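Local coordinates for protein kallikrein-10 (Homo sapiens, PDB 5LPE) that belongs to the trypsin-like serine peptidases, is zymogen-like and inhibited by zinc, and has a tumour-suppressor role in breast and prostate cancer, at residues 13-18 and 144-149; 25-30 and 130-135; 31-36 and 103-108; 64-69 and 109-114; 96-101 and 229-234. All blocks are in the same frame, centred on the assembly; numbering follows the deposited sequence.

Contact 1 of 5, residues 13-18 and 144-149; sequences GSQPWQ and KGLTCS
Gln-15 and Leu-146 mark the nearest approach of the two backbones, with CA atoms 9.0 Å apart, too far for main-chain pairing, so the contact is made by side chains. Residues 13-18 form a loop that ends in a type I beta turn from Gln-15 to Gln-18, closed by Gln-18 N to Gln-15 O at 3.2 Å. Across the contact, 144-149 passes from loop into the strand that starts at Thr-147. The turn brings two glutamines to the same neighbour. Leu-146 CD1 packs against both, meeting the CG of Gln-18 at 3.9 Å and the CB of Gln-15 at 4.2 Å, and Leu-146 CD2 reaches toward the NE2 of Gln-18. The loop leads into the first strand of the N-terminal barrel and 147-153 belongs to the C-terminal one, so the contact bridges the two six-stranded barrels of the chymotrypsin fold. Gln-15 sends CG beside its backbone N (chi1 -71°) and then bends at chi2, which carries the amide to Cys-148; there Gln-15 OE1 is 3.3 Å from Cys-148 SG. That sulfur is bonded to Cys-10, so the disulfide ties the N-terminal chain to the same strand that Gln-15 touches. Gln-18, its CG anti to the backbone N, also bends at chi2, and its NE2 gives a weak hydrogen bond to Ala-130 O.

Contact 2 of 5, residues 25-30 and 130-135; sequences LSFHCA and AGWGTT
Phe-27 and Thr-134 approach from opposite directions, and the methyl CG2 of the threonine sits over one ring face. This is a CH-pi contact: Thr-134 CG2 lies 3.8 Å from the centroid of the Phe-27 ring, 19° off its normal. The other face of the ring has Cys-29 N above it, offset toward the rim. At another corner of the ring, Phe-27 CE1 packs obliquely against Trp-132 CE3 at 4.3 Å, and Ala-30 CB meets the edge of the indole at Trp-132 CZ3, 4.4 Å away. With an alanine at the place of Phe-27, the Thr-134 methyl would probably lose its aromatic platform and Trp-132 an apolar neighbour. Further out, Asp-186 fixes both partners of the ring, its OD1 bonded to Thr-134 OG1 and its OD2 to Trp-132 N, while Lys-144 makes a cation-pi contact with the indole. A classic beta bulge, His-28 and Cys-29 both facing Leu-21, shapes the strand that bears Phe-27, and the Cys-29 to Cys-45 disulfide secures it. In activated trypsin-like enzymes the aspartate just before the catalytic serine pairs with the new N terminus; its use here beside Ser-187, the probable nucleophile, is consistent with a zymogen-like active site.

Contact 3 of 5, residues 31-36 and 103-108; sequences GVLVDQ and RPVVLG
Gln-36 and Val-105 join the end of a barrel strand to the long connection that runs between the two barrels of the chymotrypsin fold. Segment 31-36 follows the strand of the N-terminal barrel to its corner at Val-34, where a classic beta bulge sets Val-34 and Asp-35 both against Trp-38; 103-108 is irregular chain beyond strand 97-101. One hydrogen bond crosses the contact: Val-105 N donates to Gln-36 O over 2.8 Å, almost straight at 175°, with the donor tilted 32° from the carbonyl plane. The same oxygen makes a CA-H...O contact with Pro-104, whose CA is 3.5 Å from Gln-36 O, so two neighbouring residues of the connection converge on a single carbonyl. Apolar contact comes from the two side chains that turn inward. Leu-33 CD2 meets Val-105 CG1 at 4.2 Å, and Val-105 continues onto Val-111, so the connection packs on the barrel wall and on itself. Nearer the surface comes the side chain of Gln-36. Its CG stands between the backbone N and the carbonyl carbon (chi1 54°), and the extended chain beyond places the carboxamide near both residues of the connection. Gln-36 OE1 stays 4.1 Å from Val-105 O, and Gln-36 NE2 comes within 4.3 Å of Pro-104 CB. On the main-chain side, Val-105 CB lies 3.4 Å from Gln-36 O.

Contact 4 of 5, residues 64-69 and 109-114; sequences GEQLRR and PRVRAL
Glu-65 and Arg-110 form a salt bridge across the contact, a weak one: the hydrogen bond from Arg-110 NH2 to Glu-65 OE1 is 3.5 Å long, and the place of that oxygen is not well settled. The two side chains cross at about a right angle, with carboxylate and guanidinium planes turned 55° apart, so the groups do not meet as a flat pair. Beside them Gln-66 reaches over in an extended chain and splits its amide between two tasks. OE1 accepts a weak hydrogen bond from Val-106 N, while Gln-66 NE2 makes van der Waals contact across the interface, 4.0 Å from Val-111 CG2 and 3.9 Å from Arg-110 CD. Arg-68 has all three guanidinium nitrogens engaged. Arg-68 NH1 donates to Leu-67 O over 3.0 Å, nearly straight at 172° and in the guanidinium plane, though from above the carbonyl plane; NH2 goes to Pro-104 O, and NE, weakly, to Arg-103 O. Two of these oxygens belong to the passing connection and one to Arg-68's own strand, which would probably offset part of the buried charge. Strand 66-75 of the N-terminal barrel here holds the irregular connection between the two barrels of the chymotrypsin fold.

Contact 5 of 5, residues 96-101 and 229-234; sequences LMLLKL and KVIRSN
Leu-98 meets Val-230 and Ile-231 through aliphatic groups alone, and residues with flat groups stand around them: the side chain of Trp-226 touches Leu-98, that of Trp-38 touches both Val-230 and Ile-231, and the guanidinium of Arg-232 lies beside the helix end. The isobutyl group of Leu-98 forks over two neighbours. Leu-98 CD1 rests against both methyls of Val-230, 3.4 Å from CG2 and 3.7 Å from CG1, while Leu-98 CD2 turns to Ile-231 CD1 at 4.1 Å. The CG of Leu-98 beside its backbone N (chi1 -81°) sets that fork toward the helix; Leu-98 and Val-230 have CA atoms 7.8 Å apart. Here the C-terminal helix 224-230 of the chymotrypsin fold, which follows the last strand of the second barrel, packs back on strand 97-101 of the first. Past its end phi is positive at Arg-232, and a weak hydrogen bond runs from Arg-232 N to Lys-229 O. The side chain then folds back, Arg-232 NE giving Val-230 O a weak bond of 3.3 Å. This leaves Arg-232 NH2 4.9 Å from Lys-100 NZ, two like charges near each other at the more open margin.

From the N terminus, the chain first enters contact 1, whose loop closes only at the second strand of the C-terminal barrel. Contacts 2, 3 and 4 all nest inside it. Contact 2 uses the strand that contact 3 continues, and contacts 3 and 4 also nest within contact 2. Contacts 3 and 4 cross, fastening successive parts of the connection between the barrels to two strands of the first; they touch through Leu-33 and Leu-114. Contact 5 starts on strand 97-101 and ends at the C terminus, so it crosses all the others. Contacts 1 and 2 thus join the barrels, contact 5 brings the C-terminal helix onto the first, and 3 and 4 secure the linker.

Contact 1 of 5, residues 13-18 and 144-149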
# COMPACT_ATOMS: atom_id res chain seq x y z
N GLY A 13 16.65 -2.90 -6.82
CA GLY A 13 16.03 -2.52 -8.06
C GLY A 13 14.58 -2.93 -8.16
O GLY A 13 13.81 -2.31 -8.90
N SER A 14 14.18 -3.96 -7.41
CA SER A 14 12.78 -4.30 -7.30
C SER A 14 12.05 -3.20 -6.54
O SER A 14 12.67 -2.30 -5.95
CB SER A 14 12.60 -5.65 -6.60
OG SER A 14 13.32 -5.68 -5.38
N GLN A 15 10.73 -3.21 -6.63
CA GLN A 15 9.88 -2.18 -6.04
C GLN A 15 10.23 -0.76 -6.49
O GLN A 15 10.41 0.13 -5.65
CB GLN A 15 9.91 -2.28 -4.52
CG GLN A 15 9.17 -3.51 -3.99
CD GLN A 15 10.06 -4.72 -3.93
OE1 GLN A 15 11.11 -4.70 -3.30
NE2 GLN A 15 9.66 -5.79 -4.60
N PRO A 16 10.29 -0.50 -7.80
CA PRO A 16 10.47 0.88 -8.28
C PRO A 16 9.29 1.78 -8.01
O PRO A 16 9.41 3.00 -8.12
CB PRO A 16 10.69 0.71 -9.78
CG PRO A 16 9.91 -0.51 -10.12
CD PRO A 16 10.08 -1.43 -8.93
N TRP A 17 8.13 1.21 -7.69
CA TRP A 17 6.91 1.93 -7.37
C TRP A 17 6.79 2.28 -5.89
O TRP A 17 5.83 2.95 -5.51
CB TRP A 17 5.72 1.07 -7.77
CG TRP A 17 5.90 -0.35 -7.27
CD1 TRP A 17 5.73 -0.79 -5.99
CD2 TRP A 17 6.35 -1.48 -8.03
NE1 TRP A 17 6.02 -2.13 -5.92
CE2 TRP A 17 6.40 -2.58 -7.15
CE3 TRP A 17 6.69 -1.68 -9.37
CZ2 TRP A 17 6.78 -3.84 -7.57
CZ3 TRP A 17 7.06 -2.93 -9.77
CH2 TRP A 17 7.10 -3.99 -8.88
N GLN A 18 7.70 1.81 -5.05
CA GLN A 18 7.65 2.12 -3.63
C GLN A 18 7.80 3.61 -3.38
O GLN A 18 8.68 4.26 -3.96
CB GLN A 18 8.76 1.36 -2.89
CG GLN A 18 8.52 1.19 -1.41
CD GLN A 18 7.40 0.21 -1.10
OE1 GLN A 18 6.80 -0.37 -2.01
NE2 GLN A 18 7.11 0.01 0.20
N LYS A 144 16.60 2.77 7.19
CA LYS A 144 15.74 2.46 6.05
C LYS A 144 16.02 1.07 5.50
O LYS A 144 16.22 0.12 6.26
CB LYS A 144 15.91 3.52 4.95
CG LYS A 144 15.02 4.75 5.10
CD LYS A 144 13.79 4.66 4.21
CE LYS A 144 12.77 5.74 4.54
NZ LYS A 144 12.30 5.58 5.94
N GLY A 145 15.99 0.93 4.17
CA GLY A 145 16.24 -0.32 3.49
C GLY A 145 14.99 -1.19 3.50
O GLY A 145 14.34 -1.31 4.54
N LEU A 146 14.72 -1.90 2.41
CA LEU A 146 13.44 -2.57 2.23
C LEU A 146 13.60 -4.06 2.46
O LEU A 146 14.57 -4.67 2.00
CB LEU A 146 12.87 -2.35 0.83
CG LEU A 146 12.13 -1.04 0.54
CD1 LEU A 146 11.71 -0.95 -0.93
CD2 LEU A 146 10.94 -0.90 1.46
N THR A 147 12.62 -4.64 3.12
CA THR A 147 12.57 -6.08 3.31
C THR A 147 11.31 -6.61 2.63
O THR A 147 10.25 -5.99 2.69
CB THR A 147 12.60 -6.42 4.81
OG1 THR A 147 11.68 -5.58 5.52
CG2 THR A 147 14.00 -6.20 5.37
N CYS A 148 11.44 -7.75 1.97
CA CYS A 148 10.32 -8.36 1.28
C CYS A 148 9.88 -9.60 2.04
O CYS A 148 10.72 -10.40 2.47
CB CYS A 148 10.70 -8.74 -0.15
SG CYS A 148 10.67 -7.41 -1.41
N SER A 149 8.57 -9.74 2.21
CA SER A 149 7.95 -10.88 2.89
C SER A 149 6.82 -11.38 2.00
O SER A 149 6.03 -10.58 1.49
CB SER A 149 7.39 -10.50 4.27
OG SER A 149 8.23 -9.59 4.95

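Contact 2 of 5, residues 25-30 and 130-135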
# COMPACT_ATOMS: atom_id res chain seq x y z
N LEU A 25 9.01 17.09 8.38
CA LEU A 25 10.23 16.30 8.19
C LEU A 25 10.04 14.85 8.63
O LEU A 25 11.01 14.09 8.70
CB LEU A 25 11.41 16.94 8.94
CG LEU A 25 12.01 18.25 8.41
CD1 LEU A 25 12.44 18.10 6.94
CD2 LEU A 25 11.08 19.45 8.59
N SER A 26 8.81 14.46 8.95
CA SER A 26 8.51 13.20 9.62
C SER A 26 7.90 12.18 8.67
O SER A 26 7.13 12.54 7.77
CB SER A 26 7.56 13.44 10.78
OG SER A 26 7.02 12.23 11.23
N PHE A 27 8.23 10.91 8.89
CA PHE A 27 7.61 9.84 8.12
C PHE A 27 6.14 9.70 8.47
O PHE A 27 5.75 9.84 9.63
CB PHE A 27 8.31 8.52 8.39
CG PHE A 27 7.85 7.41 7.51
CD1 PHE A 27 8.37 7.25 6.24
CD2 PHE A 27 6.88 6.51 7.95
CE1 PHE A 27 7.95 6.22 5.42
CE2 PHE A 27 6.45 5.47 7.14
CZ PHE A 27 6.99 5.32 5.88
N HIS A 28 5.33 9.40 7.47
CA HIS A 28 3.90 9.27 7.72
C HIS A 28 3.37 7.95 7.19
O HIS A 28 2.90 7.11 7.96
CB HIS A 28 3.14 10.44 7.09
CG HIS A 28 1.85 10.77 7.78
ND1 HIS A 28 1.80 11.34 9.04
CD2 HIS A 28 0.57 10.61 7.39
CE1 HIS A 28 0.54 11.52 9.39
NE2 HIS A 28 -0.23 11.09 8.41
N CYS A 29 3.43 7.75 5.88
CA CYS A 29 2.85 6.56 5.28
C CYS A 29 3.69 6.11 4.11
O CYS A 29 4.51 6.86 3.57
CB CYS A 29 1.42 6.81 4.82
SG CYS A 29 0.25 6.76 6.16
N ALA A 30 3.45 4.88 3.69
CA ALA A 30 3.93 4.44 2.40
C ALA A 30 2.81 4.62 1.38
O ALA A 30 1.68 4.97 1.73
CB ALA A 30 4.41 3.00 2.46
N ALA A 130 6.57 -5.24 0.65
CA ALA A 130 7.87 -4.67 0.91
C ALA A 130 7.73 -3.54 1.91
O ALA A 130 6.80 -2.73 1.82
CB ALA A 130 8.49 -4.16 -0.39
N GLY A 131 8.64 -3.46 2.87
CA GLY A 131 8.52 -2.45 3.90
C GLY A 131 9.85 -2.03 4.46
O GLY A 131 10.82 -2.81 4.46
N TRP A 132 9.90 -0.80 4.96
CA TRP A 132 11.13 -0.22 5.49
C TRP A 132 11.36 -0.52 6.96
O TRP A 132 12.50 -0.38 7.43
CB TRP A 132 11.10 1.30 5.30
CG TRP A 132 11.45 1.78 3.93
CD1 TRP A 132 12.66 1.71 3.32
CD2 TRP A 132 10.59 2.48 3.02
NE1 TRP A 132 12.61 2.29 2.08
CE2 TRP A 132 11.34 2.77 1.88
CE3 TRP A 132 9.24 2.86 3.07
CZ2 TRP A 132 10.81 3.44 0.78
CZ3 TRP A 132 8.71 3.51 1.97
CH2 TRP A 132 9.49 3.80 0.84
N GLY A 133 10.33 -0.92 7.70
CA GLY A 133 10.48 -1.18 9.11
C GLY A 133 9.91 -0.13 10.03
O GLY A 133 9.95 -0.32 11.25
N THR A 134 9.35 0.96 9.51
CA THR A 134 8.57 1.86 10.34
C THR A 134 7.40 1.08 10.94
O THR A 134 7.00 0.04 10.40
CB THR A 134 8.05 3.04 9.52
OG1 THR A 134 6.89 2.64 8.78
CG2 THR A 134 9.11 3.51 8.54
N THR A 135 6.84 1.59 12.04
CA THR A 135 6.03 0.80 12.98
C THR A 135 6.88 -0.17 13.80
O THR A 135 6.44 -1.25 14.17
CB THR A 135 4.90 0.02 12.27
OG1 THR A 135 4.31 0.82 11.25
CG2 THR A 135 3.82 -0.43 13.22

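Contact 3 of 5, residues 31-36 and 103-108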
# COMPACT_ATOMS: atom_id res chain seq x y z
N GLY A 31 3.14 4.36 0.13
CA GLY A 31 2.22 4.59 -0.98
C GLY A 31 2.78 3.94 -2.22
O GLY A 31 3.93 3.49 -2.24
N VAL A 32 1.96 3.88 -3.25
CA VAL A 32 2.42 3.29 -4.50
C VAL A 32 2.31 4.30 -5.62
O VAL A 32 1.38 5.10 -5.67
CB VAL A 32 1.61 2.03 -4.85
CG1 VAL A 32 2.48 1.09 -5.67
CG2 VAL A 32 1.15 1.38 -3.62
N LEU A 33 3.23 4.20 -6.56
CA LEU A 33 3.19 5.01 -7.76
C LEU A 33 2.33 4.26 -8.76
O LEU A 33 2.73 3.21 -9.27
CB LEU A 33 4.59 5.25 -8.30
CG LEU A 33 4.70 6.32 -9.37
CD1 LEU A 33 4.54 7.67 -8.70
CD2 LEU A 33 6.02 6.22 -10.09
N VAL A 34 1.13 4.77 -9.00
CA VAL A 34 0.23 4.16 -9.96
C VAL A 34 0.22 4.91 -11.28
O VAL A 34 -0.43 4.46 -12.24
CB VAL A 34 -1.18 4.07 -9.34
CG1 VAL A 34 -1.12 3.20 -8.10
CG2 VAL A 34 -1.68 5.46 -8.93
N ASP A 35 0.89 6.06 -11.35
CA ASP A 35 0.98 6.90 -12.52
C ASP A 35 2.15 7.84 -12.29
O ASP A 35 2.53 8.08 -11.15
CB ASP A 35 -0.32 7.68 -12.74
CG ASP A 35 -0.26 8.58 -13.92
OD1 ASP A 35 -0.34 8.05 -15.04
OD2 ASP A 35 -0.12 9.81 -13.74
N GLN A 36 2.70 8.40 -13.37
CA GLN A 36 3.85 9.27 -13.19
C GLN A 36 3.53 10.48 -12.31
O GLN A 36 4.43 11.06 -11.71
CB GLN A 36 4.39 9.72 -14.55
CG GLN A 36 3.33 10.38 -15.43
CD GLN A 36 3.89 10.90 -16.72
OE1 GLN A 36 4.92 10.42 -17.20
NE2 GLN A 36 3.22 11.87 -17.31
N ARG A 103 5.05 17.74 -9.68
CA ARG A 103 5.67 17.52 -10.97
C ARG A 103 5.73 16.02 -11.27
O ARG A 103 5.93 15.21 -10.35
CB ARG A 103 7.08 18.12 -11.01
CG ARG A 103 7.13 19.59 -10.62
CD ARG A 103 8.55 20.16 -10.69
NE ARG A 103 9.36 19.90 -9.49
CZ ARG A 103 10.44 19.12 -9.46
NH1 ARG A 103 10.86 18.51 -10.57
NH2 ARG A 103 11.11 18.95 -8.33
N PRO A 104 5.57 15.63 -12.53
CA PRO A 104 5.58 14.20 -12.88
C PRO A 104 6.92 13.55 -12.57
O PRO A 104 7.98 14.18 -12.65
CB PRO A 104 5.31 14.19 -14.39
CG PRO A 104 4.79 15.55 -14.72
CD PRO A 104 5.38 16.49 -13.71
N VAL A 105 6.85 12.27 -12.23
CA VAL A 105 8.04 11.45 -12.16
C VAL A 105 8.62 11.30 -13.57
O VAL A 105 7.89 11.34 -14.57
CB VAL A 105 7.68 10.09 -11.53
CG1 VAL A 105 8.57 9.00 -12.03
CG2 VAL A 105 7.75 10.18 -10.04
N VAL A 106 9.94 11.16 -13.65
CA VAL A 106 10.58 10.75 -14.89
C VAL A 106 10.70 9.23 -14.84
O VAL A 106 11.48 8.71 -14.04
CB VAL A 106 11.96 11.41 -15.06
CG1 VAL A 106 12.50 11.18 -16.47
CG2 VAL A 106 11.91 12.91 -14.73
N LEU A 107 9.97 8.53 -15.70
CA LEU A 107 9.93 7.07 -15.60
C LEU A 107 11.31 6.52 -15.94
O LEU A 107 11.78 6.66 -17.07
CB LEU A 107 8.88 6.53 -16.56
CG LEU A 107 8.54 5.04 -16.57
CD1 LEU A 107 7.44 4.74 -15.55
CD2 LEU A 107 8.13 4.56 -17.98
N GLY A 108 11.97 5.90 -14.96
CA GLY A 108 13.24 5.28 -15.21
C GLY A 108 13.22 3.79 -14.97
O GLY A 108 12.19 3.21 -14.63

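Contact 4 of 5, residues 64-69 and 109-114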
# COMPACT_ATOMS: atom_id res chain seq x y z
N GLY A 64 17.71 11.42 -2.15
CA GLY A 64 16.57 10.60 -2.53
C GLY A 64 16.60 10.63 -4.01
O GLY A 64 16.98 11.66 -4.53
N GLU A 65 16.20 9.57 -4.70
CA GLU A 65 16.32 9.62 -6.12
C GLU A 65 15.47 10.75 -6.63
O GLU A 65 16.02 11.71 -7.15
CB GLU A 65 15.86 8.31 -6.71
CG GLU A 65 16.93 7.26 -6.69
CD GLU A 65 17.40 6.84 -8.06
OE1 GLU A 65 16.68 7.06 -9.03
OE2 GLU A 65 18.48 6.26 -8.16
N GLN A 66 14.17 10.71 -6.40
CA GLN A 66 13.33 11.78 -6.86
C GLN A 66 12.37 12.21 -5.82
O GLN A 66 11.60 11.43 -5.32
CB GLN A 66 12.65 11.41 -8.16
CG GLN A 66 13.64 11.05 -9.22
CD GLN A 66 13.08 10.37 -10.45
OE1 GLN A 66 11.99 10.66 -10.90
NE2 GLN A 66 13.87 9.48 -11.02
N LEU A 67 12.41 13.49 -5.50
CA LEU A 67 11.55 14.05 -4.51
C LEU A 67 10.46 14.80 -5.16
O LEU A 67 10.65 15.51 -6.10
CB LEU A 67 12.32 15.02 -3.63
CG LEU A 67 13.24 14.41 -2.61
CD1 LEU A 67 13.77 15.43 -1.63
CD2 LEU A 67 12.49 13.34 -1.88
N ARG A 68 9.28 14.64 -4.63
CA ARG A 68 8.17 15.42 -5.15
C ARG A 68 7.27 15.79 -3.98
O ARG A 68 7.43 15.29 -2.87
CB ARG A 68 7.34 14.68 -6.21
CG ARG A 68 8.07 14.31 -7.47
CD ARG A 68 8.46 15.51 -8.29
NE ARG A 68 8.87 15.08 -9.62
CZ ARG A 68 10.09 14.67 -9.92
NH1 ARG A 68 11.03 14.64 -8.99
NH2 ARG A 68 10.38 14.28 -11.15
N ARG A 69 6.34 16.68 -4.23
CA ARG A 69 5.32 16.98 -3.24
C ARG A 69 3.96 16.85 -3.86
O ARG A 69 3.81 16.84 -5.08
CB ARG A 69 5.46 18.38 -2.71
CG ARG A 69 6.69 18.48 -2.02
CD ARG A 69 6.88 19.85 -1.69
NE ARG A 69 7.94 20.37 -2.50
CZ ARG A 69 8.67 21.38 -2.09
NH1 ARG A 69 9.69 21.81 -2.83
NH2 ARG A 69 8.47 21.81 -0.85
N PRO A 109 14.38 3.17 -14.99
CA PRO A 109 14.51 1.78 -14.58
C PRO A 109 14.22 1.74 -13.09
O PRO A 109 13.63 0.86 -12.53
CB PRO A 109 15.99 1.50 -14.76
CG PRO A 109 16.64 2.76 -15.09
CD PRO A 109 15.67 3.86 -14.98
N ARG A 110 14.75 2.77 -12.47
CA ARG A 110 14.71 3.10 -11.06
C ARG A 110 13.37 3.44 -10.42
O ARG A 110 13.14 3.16 -9.27
CB ARG A 110 15.62 4.27 -10.92
CG ARG A 110 15.06 5.45 -11.67
CD ARG A 110 16.15 6.44 -11.75
NE ARG A 110 17.19 5.88 -12.57
CZ ARG A 110 18.45 6.30 -12.58
NH1 ARG A 110 19.33 5.75 -13.40
NH2 ARG A 110 18.82 7.27 -11.76
N VAL A 111 12.52 4.12 -11.16
CA VAL A 111 11.22 4.51 -10.70
C VAL A 111 10.19 4.26 -11.77
O VAL A 111 10.26 4.85 -12.77
CB VAL A 111 11.22 6.02 -10.40
CG1 VAL A 111 9.86 6.52 -10.04
CG2 VAL A 111 12.15 6.34 -9.29
N ARG A 112 9.22 3.42 -11.56
CA ARG A 112 8.14 3.16 -12.50
C ARG A 112 6.82 3.06 -11.75
O ARG A 112 6.77 2.70 -10.58
CB ARG A 112 8.32 1.85 -13.29
CG ARG A 112 9.52 1.72 -14.18
CD ARG A 112 10.29 0.42 -13.93
NE ARG A 112 9.42 -0.76 -13.80
CZ ARG A 112 9.87 -1.99 -13.57
NH1 ARG A 112 11.17 -2.23 -13.46
NH2 ARG A 112 9.01 -3.00 -13.47
N ALA A 113 5.74 3.30 -12.46
CA ALA A 113 4.45 2.97 -11.87
C ALA A 113 4.30 1.44 -11.74
O ALA A 113 4.97 0.66 -12.43
CB ALA A 113 3.30 3.56 -12.69
N LEU A 114 3.42 1.04 -10.82
CA LEU A 114 2.99 -0.35 -10.63
C LEU A 114 1.68 -0.58 -11.39
O LEU A 114 0.70 0.15 -11.18
CB LEU A 114 2.81 -0.65 -9.13
CG LEU A 114 3.11 -2.01 -8.48
CD1 LEU A 114 2.27 -2.14 -7.22
CD2 LEU A 114 3.02 -3.23 -9.40

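Contact 5 of 5, residues 96-101 and 229-234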
# COMPACT_ATOMS: atom_id res chain seq x y z
N LEU A 96 -8.69 4.90 1.14
CA LEU A 96 -7.93 5.02 -0.09
C LEU A 96 -7.81 6.50 -0.35
O LEU A 96 -8.77 7.25 -0.16
CB LEU A 96 -8.63 4.35 -1.27
CG LEU A 96 -7.92 3.16 -1.89
CD1 LEU A 96 -7.54 2.18 -0.82
CD2 LEU A 96 -8.83 2.54 -2.93
N MET A 97 -6.63 6.94 -0.76
CA MET A 97 -6.43 8.35 -1.04
C MET A 97 -5.47 8.43 -2.21
O MET A 97 -4.47 7.70 -2.25
CB MET A 97 -5.89 9.07 0.20
CG MET A 97 -5.65 10.54 0.04
SD MET A 97 -4.96 11.31 1.54
CE MET A 97 -3.54 10.30 1.88
N LEU A 98 -5.80 9.27 -3.18
CA LEU A 98 -4.93 9.48 -4.33
C LEU A 98 -4.20 10.80 -4.12
O LEU A 98 -4.83 11.84 -3.89
CB LEU A 98 -5.72 9.44 -5.64
CG LEU A 98 -5.94 7.98 -6.05
CD1 LEU A 98 -7.07 7.79 -7.02
CD2 LEU A 98 -4.64 7.39 -6.61
N LEU A 99 -2.87 10.74 -4.14
CA LEU A 99 -2.01 11.90 -4.00
C LEU A 99 -1.49 12.30 -5.38
O LEU A 99 -0.90 11.47 -6.09
CB LEU A 99 -0.84 11.59 -3.06
CG LEU A 99 -1.25 11.46 -1.60
CD1 LEU A 99 -0.11 11.80 -0.68
CD2 LEU A 99 -2.45 12.33 -1.27
N LYS A 100 -1.71 13.55 -5.76
CA LYS A 100 -1.16 14.03 -7.01
C LYS A 100 0.21 14.66 -6.77
O LYS A 100 0.36 15.50 -5.88
CB LYS A 100 -2.10 15.03 -7.68
CG LYS A 100 -1.71 15.26 -9.13
CD LYS A 100 -1.97 16.69 -9.54
CE LYS A 100 -2.31 16.77 -11.01
NZ LYS A 100 -1.38 15.95 -11.79
N LEU A 101 1.20 14.27 -7.57
CA LEU A 101 2.52 14.86 -7.46
C LEU A 101 2.58 16.22 -8.17
O LEU A 101 2.03 16.40 -9.26
CB LEU A 101 3.59 13.92 -8.02
CG LEU A 101 3.69 12.52 -7.41
CD1 LEU A 101 4.95 11.78 -7.87
CD2 LEU A 101 3.61 12.58 -5.90
N LYS A 229 -10.63 7.25 -12.65
CA LYS A 229 -11.36 8.49 -12.90
C LYS A 229 -10.65 9.70 -12.30
O LYS A 229 -10.59 10.75 -12.95
CB LYS A 229 -12.79 8.38 -12.37
CG LYS A 229 -13.63 9.61 -12.66
CD LYS A 229 -15.12 9.30 -12.61
CE LYS A 229 -15.70 9.49 -11.20
NZ LYS A 229 -17.04 8.81 -11.10
N VAL A 230 -10.08 9.59 -11.10
CA VAL A 230 -9.40 10.77 -10.56
C VAL A 230 -8.05 10.95 -11.23
O VAL A 230 -7.64 12.07 -11.53
CB VAL A 230 -9.30 10.73 -9.01
CG1 VAL A 230 -10.03 9.55 -8.40
CG2 VAL A 230 -7.89 10.78 -8.53
N ILE A 231 -7.34 9.85 -11.50
CA ILE A 231 -6.11 9.94 -12.27
C ILE A 231 -6.38 10.49 -13.67
O ILE A 231 -5.44 10.91 -14.37
CB ILE A 231 -5.43 8.55 -12.25
CG1 ILE A 231 -5.15 8.15 -10.80
CG2 ILE A 231 -4.09 8.53 -12.97
CD1 ILE A 231 -4.52 6.81 -10.71
N ARG A 232 -7.64 10.50 -14.14
CA ARG A 232 -7.98 10.91 -15.50
C ARG A 232 -7.32 9.99 -16.52
O ARG A 232 -7.56 10.15 -17.71
CB ARG A 232 -7.63 12.37 -15.82
CG ARG A 232 -8.84 13.29 -16.01
CD ARG A 232 -9.15 14.13 -14.77
NE ARG A 232 -7.98 14.38 -13.92
CZ ARG A 232 -6.96 15.17 -14.24
NH1 ARG A 232 -6.94 15.81 -15.39
NH2 ARG A 232 -5.94 15.33 -13.41
N SER A 233 -6.52 9.01 -16.07
CA SER A 233 -5.92 7.92 -16.84
C SER A 233 -6.98 7.01 -17.44
O SER A 233 -6.67 5.88 -17.84
CB SER A 233 -4.96 7.09 -15.99
OG SER A 233 -5.61 6.68 -14.80
N ASN A 234 -8.23 7.43 -17.27
CA ASN A 234 -9.41 7.01 -18.04
C ASN A 234 -10.33 6.09 -17.24
O ASN A 234 -11.33 6.52 -16.63
CB ASN A 234 -9.06 6.29 -19.36
CG ASN A 234 -8.43 7.21 -20.42
OD1 ASN A 234 -9.07 8.11 -20.97
ND2 ASN A 234 -7.14 6.98 -20.70
OXT ASN A 234 -10.12 4.89 -17.22